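PDB 1I5G: tryparedoxin II from Crithidia fasciculata, which probably relays electrons from trypanothione to peroxidases as a thioredoxin-like dithiol oxidoreductase, and binds glutathionylspermidine. Local coordinates for residues Q49-F63 against V131-P143. The protein carries 1 engineered substitution. Numbering follows the deposited sequence.
Sequences QLIDFYKAHAEKKNF and VVKDPEAKDFPWP
With CG anti to the backbone N (chi1 -167°), Phe53 sends its ring from helix 41-57 against Val131, while His57, one turn on, holds its CG anti to the carbonyl carbon and turns NE2 to Pro135 O. Val131 sets CG2 over the centre of one Phe53 face, a CH-pi contact 4.0 Å from the ring centroid; CD2 of His57 covers the opposite face. At the ring's edge, in its plane, lies Asp134 O. Phe53 CZ meets the rim of the Trp142 indole, 3.4 Å from CH2, the ring planes inclined at 46°. His57 NE2 donates to Pro135 O across 2.8 Å at 155°, the acceptor close to the imidazole plane. The CB atoms of Ala56 and Ala137 sit over opposite faces of the imidazole, Ala137 CB in a CH-pi contact 3.7 Å from the His57 ring centroid. With an alanine in place of His57, Pro135 O would probably lose its imidazole donor and Phe53 the CD2 contact on one face. Lys61 CB rests on a face of Phe140, whose CZ comes within 3.5 Å of Phe63 CD2. Within the tail, Asp134 OD2 accepts from Asp139 N on its syn side and from Trp142 NE1 through its anti lone pair, 2.8 Å away, fixing the indole that Phe53 touches. The contact joins the end of helix 127-133 and the C-terminal tail to helix 41-57 of the thioredoxin fold by apolar and aromatic packing, with one hydrogen bond across it: a neutral carbonyl takes an imidazole N-H that a neutral or a protonated ring could probably supply.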
loop_
_atom_site.group_PDB
_atom_site.type_symbol
_atom_site.label_atom_id
_atom_site.label_comp_id
_atom_site.label_asym_id
_atom_site.label_seq_id
_atom_site.Cartn_x
_atom_site.Cartn_y
_atom_site.Cartn_z
ATOM N N GLN A 49 -4.532 -2.188 12.611
ATOM C CA GLN A 49 -5.057 -3.485 12.223
ATOM C C GLN A 49 -4.247 -4.013 11.058
ATOM O O GLN A 49 -3.971 -5.214 10.996
ATOM C CB GLN A 49 -6.506 -3.435 11.765
ATOM C CG GLN A 49 -7.446 -3.013 12.914
ATOM C CD GLN A 49 -8.803 -2.592 12.375
ATOM O OE1 GLN A 49 -8.852 -1.767 11.471
ATOM N NE2 GLN A 49 -9.908 -3.131 12.885
ATOM N N LEU A 50 -3.865 -3.166 10.107
ATOM C CA LEU A 50 -3.059 -3.549 8.960
ATOM C C LEU A 50 -1.624 -3.842 9.413
ATOM O O LEU A 50 -1.006 -4.769 8.909
ATOM C CB LEU A 50 -3.159 -2.509 7.862
ATOM C CG LEU A 50 -2.390 -2.867 6.583
ATOM C CD1 LEU A 50 -2.833 -4.187 5.978
ATOM C CD2 LEU A 50 -2.510 -1.714 5.588
ATOM N N ILE A 51 -1.107 -3.084 10.371
ATOM C CA ILE A 51 0.194 -3.425 10.932
ATOM C C ILE A 51 0.243 -4.830 11.538
ATOM O O ILE A 51 1.154 -5.602 11.268
ATOM C CB ILE A 51 0.655 -2.341 11.934
ATOM C CG1 ILE A 51 0.908 -1.003 11.220
ATOM C CG2 ILE A 51 1.877 -2.772 12.745
ATOM C CD1 ILE A 51 1.203 0.166 12.143
ATOM N N ASP A 52 -0.744 -5.177 12.344
ATOM C CA ASP A 52 -0.766 -6.499 12.964
ATOM C C ASP A 52 -0.850 -7.542 11.860
ATOM O O ASP A 52 -0.198 -8.601 11.873
ATOM C CB ASP A 52 -1.939 -6.641 13.944
ATOM C CG ASP A 52 -1.791 -5.812 15.227
ATOM O OD1 ASP A 52 -0.671 -5.337 15.525
ATOM O OD2 ASP A 52 -2.818 -5.663 15.926
ATOM N N PHE A 53 -1.657 -7.325 10.818
ATOM C CA PHE A 53 -1.836 -8.238 9.698
ATOM C C PHE A 53 -0.526 -8.442 8.939
ATOM O O PHE A 53 -0.169 -9.567 8.580
ATOM C CB PHE A 53 -2.908 -7.695 8.747
ATOM C CG PHE A 53 -3.367 -8.708 7.743
ATOM C CD1 PHE A 53 -2.710 -8.857 6.529
ATOM C CD2 PHE A 53 -4.457 -9.527 8.000
ATOM C CE1 PHE A 53 -3.125 -9.779 5.618
ATOM C CE2 PHE A 53 -4.885 -10.462 7.094
ATOM C CZ PHE A 53 -4.202 -10.587 5.895
ATOM N N TYR A 54 0.166 -7.340 8.701
ATOM C CA TYR A 54 1.448 -7.356 8.020
ATOM C C TYR A 54 2.497 -8.139 8.825
ATOM O O TYR A 54 3.227 -8.947 8.277
ATOM C CB TYR A 54 1.937 -5.953 7.818
ATOM C CG TYR A 54 3.172 -5.723 7.019
ATOM C CD1 TYR A 54 3.159 -5.670 5.632
ATOM C CD2 TYR A 54 4.384 -5.542 7.648
ATOM C CE1 TYR A 54 4.262 -5.438 4.880
ATOM C CE2 TYR A 54 5.528 -5.299 6.898
ATOM C CZ TYR A 54 5.471 -5.254 5.501
ATOM O OH TYR A 54 6.625 -4.992 4.787
ATOM N N LYS A 55 2.568 -7.895 10.135
ATOM C CA LYS A 55 3.556 -8.626 10.926
ATOM C C LYS A 55 3.228 -10.105 10.912
ATOM O O LYS A 55 4.100 -10.962 10.817
ATOM C CB LYS A 55 3.573 -8.076 12.350
ATOM C CG LYS A 55 4.077 -6.652 12.412
ATOM C CD LYS A 55 4.038 -6.116 13.845
ATOM C CE LYS A 55 4.420 -4.663 14.013
ATOM N NZ LYS A 55 4.074 -4.150 15.379
ATOM N N ALA A 56 1.959 -10.467 10.989
ATOM C CA ALA A 56 1.580 -11.866 11.013
ATOM C C ALA A 56 1.806 -12.611 9.712
ATOM O O ALA A 56 2.227 -13.769 9.682
ATOM C CB ALA A 56 0.123 -11.993 11.435
ATOM N N HIS A 57 1.521 -11.942 8.591
ATOM C CA HIS A 57 1.345 -12.602 7.301
ATOM C C HIS A 57 2.214 -12.160 6.123
ATOM O O HIS A 57 2.206 -12.870 5.122
ATOM C CB HIS A 57 -0.128 -12.476 6.887
ATOM C CG HIS A 57 -1.109 -12.941 7.918
ATOM N ND1 HIS A 57 -1.114 -14.236 8.390
ATOM C CD2 HIS A 57 -2.121 -12.296 8.547
ATOM C CE1 HIS A 57 -2.084 -14.347 9.281
ATOM N NE2 HIS A 57 -2.721 -13.192 9.399
ATOM N N ALA A 58 2.917 -11.032 6.205
ATOM C CA ALA A 58 3.602 -10.531 5.003
ATOM C C ALA A 58 4.604 -11.540 4.438
ATOM O O ALA A 58 4.693 -11.755 3.216
ATOM C CB ALA A 58 4.240 -9.170 5.239
ATOM N N GLU A 59 5.369 -12.182 5.316
ATOM C CA GLU A 59 6.348 -13.160 4.853
ATOM C C GLU A 59 5.704 -14.445 4.365
ATOM O O GLU A 59 5.978 -14.866 3.254
ATOM C CB GLU A 59 7.386 -13.369 5.948
ATOM C CG GLU A 59 8.648 -14.115 5.552
ATOM C CD GLU A 59 9.708 -13.271 4.859
ATOM O OE1 GLU A 59 9.450 -12.090 4.545
ATOM O OE2 GLU A 59 10.829 -13.791 4.616
ATOM N N LYS A 60 4.842 -15.043 5.181
ATOM C CA LYS A 60 4.234 -16.320 4.870
ATOM C C LYS A 60 3.283 -16.282 3.685
ATOM O O LYS A 60 3.172 -17.238 2.897
ATOM C CB LYS A 60 3.486 -16.876 6.074
ATOM C CG LYS A 60 4.397 -17.356 7.207
ATOM C CD LYS A 60 3.540 -17.487 8.457
ATOM C CE LYS A 60 4.251 -18.123 9.652
ATOM N NZ LYS A 60 3.204 -18.425 10.670
ATOM N N LYS A 61 2.573 -15.173 3.501
ATOM C CA LYS A 61 1.604 -15.023 2.419
ATOM C C LYS A 61 2.229 -14.235 1.260
ATOM O O LYS A 61 1.536 -13.994 0.266
ATOM C CB LYS A 61 0.324 -14.340 2.904
ATOM C CG LYS A 61 -0.456 -15.071 3.975
ATOM C CD LYS A 61 -1.090 -16.361 3.506
ATOM C CE LYS A 61 -1.955 -16.960 4.604
ATOM N NZ LYS A 61 -2.007 -18.446 4.540
ATOM N N ASN A 62 3.495 -13.857 1.388
ATOM C CA ASN A 62 4.273 -13.250 0.309
ATOM C C ASN A 62 3.670 -11.992 -0.306
ATOM O O ASN A 62 3.420 -11.908 -1.496
ATOM C CB ASN A 62 4.598 -14.294 -0.775
ATOM C CG ASN A 62 5.750 -13.878 -1.646
ATOM O OD1 ASN A 62 6.704 -13.277 -1.123
ATOM N ND2 ASN A 62 5.678 -14.177 -2.933
ATOM N N PHE A 63 3.468 -11.029 0.590
ATOM C CA PHE A 63 2.929 -9.758 0.125
ATOM C C PHE A 63 3.723 -8.590 0.688
ATOM O O PHE A 63 4.490 -8.733 1.658
ATOM C CB PHE A 63 1.415 -9.594 0.377
ATOM C CG PHE A 63 1.006 -9.471 1.799
ATOM C CD1 PHE A 63 1.004 -8.298 2.486
ATOM C CD2 PHE A 63 0.589 -10.596 2.496
ATOM C CE1 PHE A 63 0.602 -8.238 3.821
ATOM C CE2 PHE A 63 0.180 -10.551 3.834
ATOM C CZ PHE A 63 0.198 -9.359 4.510
ATOM N N VAL A 131 -9.050 -7.549 5.631
ATOM C CA VAL A 131 -8.117 -7.598 6.724
ATOM C C VAL A 131 -8.885 -7.588 8.042
ATOM O O VAL A 131 -8.507 -8.262 8.994
ATOM C CB VAL A 131 -7.166 -6.388 6.637
ATOM C CG1 VAL A 131 -6.490 -6.036 7.915
ATOM C CG2 VAL A 131 -6.138 -6.712 5.538
ATOM N N VAL A 132 -9.967 -6.834 8.164
ATOM C CA VAL A 132 -10.754 -6.801 9.395
ATOM C C VAL A 132 -11.546 -8.087 9.577
ATOM O O VAL A 132 -11.573 -8.588 10.688
ATOM C CB VAL A 132 -11.711 -5.600 9.368
ATOM C CG1 VAL A 132 -12.526 -5.546 10.660
ATOM C CG2 VAL A 132 -11.013 -4.232 9.234
ATOM N N LYS A 133 -12.154 -8.602 8.512
ATOM C CA LYS A 133 -13.004 -9.792 8.602
ATOM C C LYS A 133 -12.237 -11.105 8.615
ATOM O O LYS A 133 -12.761 -12.132 9.066
ATOM C CB LYS A 133 -14.036 -9.812 7.504
ATOM C CG LYS A 133 -15.036 -8.654 7.583
ATOM C CD LYS A 133 -16.090 -8.733 6.543
ATOM C CE LYS A 133 -17.094 -9.869 6.699
ATOM N NZ LYS A 133 -18.265 -9.667 5.829
ATOM N N ASP A 134 -11.015 -11.130 8.130
ATOM C CA ASP A 134 -10.203 -12.346 8.006
ATOM C C ASP A 134 -8.809 -12.073 8.552
ATOM O O ASP A 134 -7.786 -12.173 7.844
ATOM C CB ASP A 134 -10.160 -12.772 6.536
ATOM C CG ASP A 134 -9.445 -14.095 6.317
ATOM O OD1 ASP A 134 -9.361 -14.921 7.269
ATOM O OD2 ASP A 134 -8.991 -14.297 5.170
ATOM N N PRO A 135 -8.702 -11.748 9.836
ATOM C CA PRO A 135 -7.413 -11.373 10.412
ATOM C C PRO A 135 -6.341 -12.486 10.401
ATOM O O PRO A 135 -5.154 -12.196 10.487
ATOM C CB PRO A 135 -7.774 -10.961 11.849
ATOM C CG PRO A 135 -9.018 -11.696 12.121
ATOM C CD PRO A 135 -9.779 -11.709 10.859
ATOM N N GLU A 136 -6.774 -13.740 10.288
ATOM C CA GLU A 136 -5.886 -14.904 10.164
ATOM C C GLU A 136 -5.560 -15.265 8.716
ATOM O O GLU A 136 -4.850 -16.230 8.453
ATOM C CB GLU A 136 -6.484 -16.104 10.921
ATOM C CG GLU A 136 -6.510 -15.845 12.422
ATOM C CD GLU A 136 -5.108 -15.656 12.961
ATOM O OE1 GLU A 136 -4.243 -16.419 12.501
ATOM O OE2 GLU A 136 -4.823 -14.789 13.824
ATOM N N ALA A 137 -6.058 -14.491 7.755
ATOM C CA ALA A 137 -5.706 -14.649 6.348
ATOM C C ALA A 137 -6.076 -16.003 5.766
ATOM O O ALA A 137 -5.412 -16.486 4.849
ATOM C CB ALA A 137 -4.249 -14.309 6.119
ATOM N N LYS A 138 -7.140 -16.602 6.286
ATOM C CA LYS A 138 -7.620 -17.896 5.772
ATOM C C LYS A 138 -8.000 -17.879 4.296
ATOM O O LYS A 138 -7.824 -18.848 3.558
ATOM C CB LYS A 138 -8.791 -18.435 6.602
ATOM C CG LYS A 138 -8.494 -18.642 8.069
ATOM C CD LYS A 138 -9.737 -18.966 8.864
ATOM C CE LYS A 138 -9.317 -19.222 10.297
ATOM N NZ LYS A 138 -10.495 -19.439 11.203
ATOM N N ASP A 139 -8.534 -16.760 3.803
ATOM C CA ASP A 139 -9.034 -16.637 2.447
ATOM C C ASP A 139 -8.257 -15.642 1.623
ATOM O O ASP A 139 -8.644 -15.249 0.531
ATOM C CB ASP A 139 -10.498 -16.195 2.475
ATOM C CG ASP A 139 -11.443 -17.235 3.042
ATOM O OD1 ASP A 139 -11.199 -18.437 2.837
ATOM O OD2 ASP A 139 -12.447 -16.841 3.698
ATOM N N PHE A 140 -7.127 -15.232 2.166
ATOM C CA PHE A 140 -6.205 -14.320 1.449
ATOM C C PHE A 140 -5.843 -14.936 0.098
ATOM O O PHE A 140 -5.636 -16.173 0.035
ATOM C CB PHE A 140 -4.903 -14.240 2.249
ATOM C CG PHE A 140 -3.838 -13.407 1.582
ATOM C CD1 PHE A 140 -2.958 -13.956 0.652
ATOM C CD2 PHE A 140 -3.724 -12.064 1.887
ATOM C CE1 PHE A 140 -1.994 -13.142 0.068
ATOM C CE2 PHE A 140 -2.761 -11.268 1.295
ATOM C CZ PHE A 140 -1.912 -11.809 0.396
ATOM N N PRO A 141 -5.744 -14.167 -0.992
ATOM C CA PRO A 141 -5.861 -12.700 -1.095
ATOM C C PRO A 141 -7.239 -12.142 -1.451
ATOM O O PRO A 141 -7.351 -11.038 -1.966
ATOM C CB PRO A 141 -4.939 -12.388 -2.271
ATOM C CG PRO A 141 -4.769 -13.650 -2.970
ATOM C CD PRO A 141 -5.485 -14.790 -2.306
ATOM N N TRP A 142 -8.282 -12.893 -1.163
ATOM C CA TRP A 142 -9.638 -12.405 -1.322
ATOM C C TRP A 142 -9.927 -11.902 -2.732
ATOM O O TRP A 142 -10.389 -10.781 -2.928
ATOM C CB TRP A 142 -9.931 -11.340 -0.278
ATOM C CG TRP A 142 -9.402 -11.584 1.078
ATOM C CD1 TRP A 142 -9.808 -12.532 1.997
ATOM C CD2 TRP A 142 -8.328 -10.875 1.697
ATOM N NE1 TRP A 142 -9.045 -12.416 3.133
ATOM C CE2 TRP A 142 -8.141 -11.399 2.985
ATOM C CE3 TRP A 142 -7.528 -9.810 1.290
ATOM C CZ2 TRP A 142 -7.181 -10.899 3.865
ATOM C CZ3 TRP A 142 -6.596 -9.318 2.139
ATOM C CH2 TRP A 142 -6.412 -9.853 3.405
ATOM N N PRO A 143 -9.679 -12.727 -3.735
ATOM C CA PRO A 143 -9.840 -12.205 -5.092
ATOM C C PRO A 143 -11.278 -11.762 -5.335
ATOM O O PRO A 143 -12.246 -12.453 -4.996
ATOM C CB PRO A 143 -9.520 -13.402 -5.973
ATOM C CG PRO A 143 -9.760 -14.592 -5.088
ATOM C CD PRO A 143 -9.284 -14.145 -3.701
#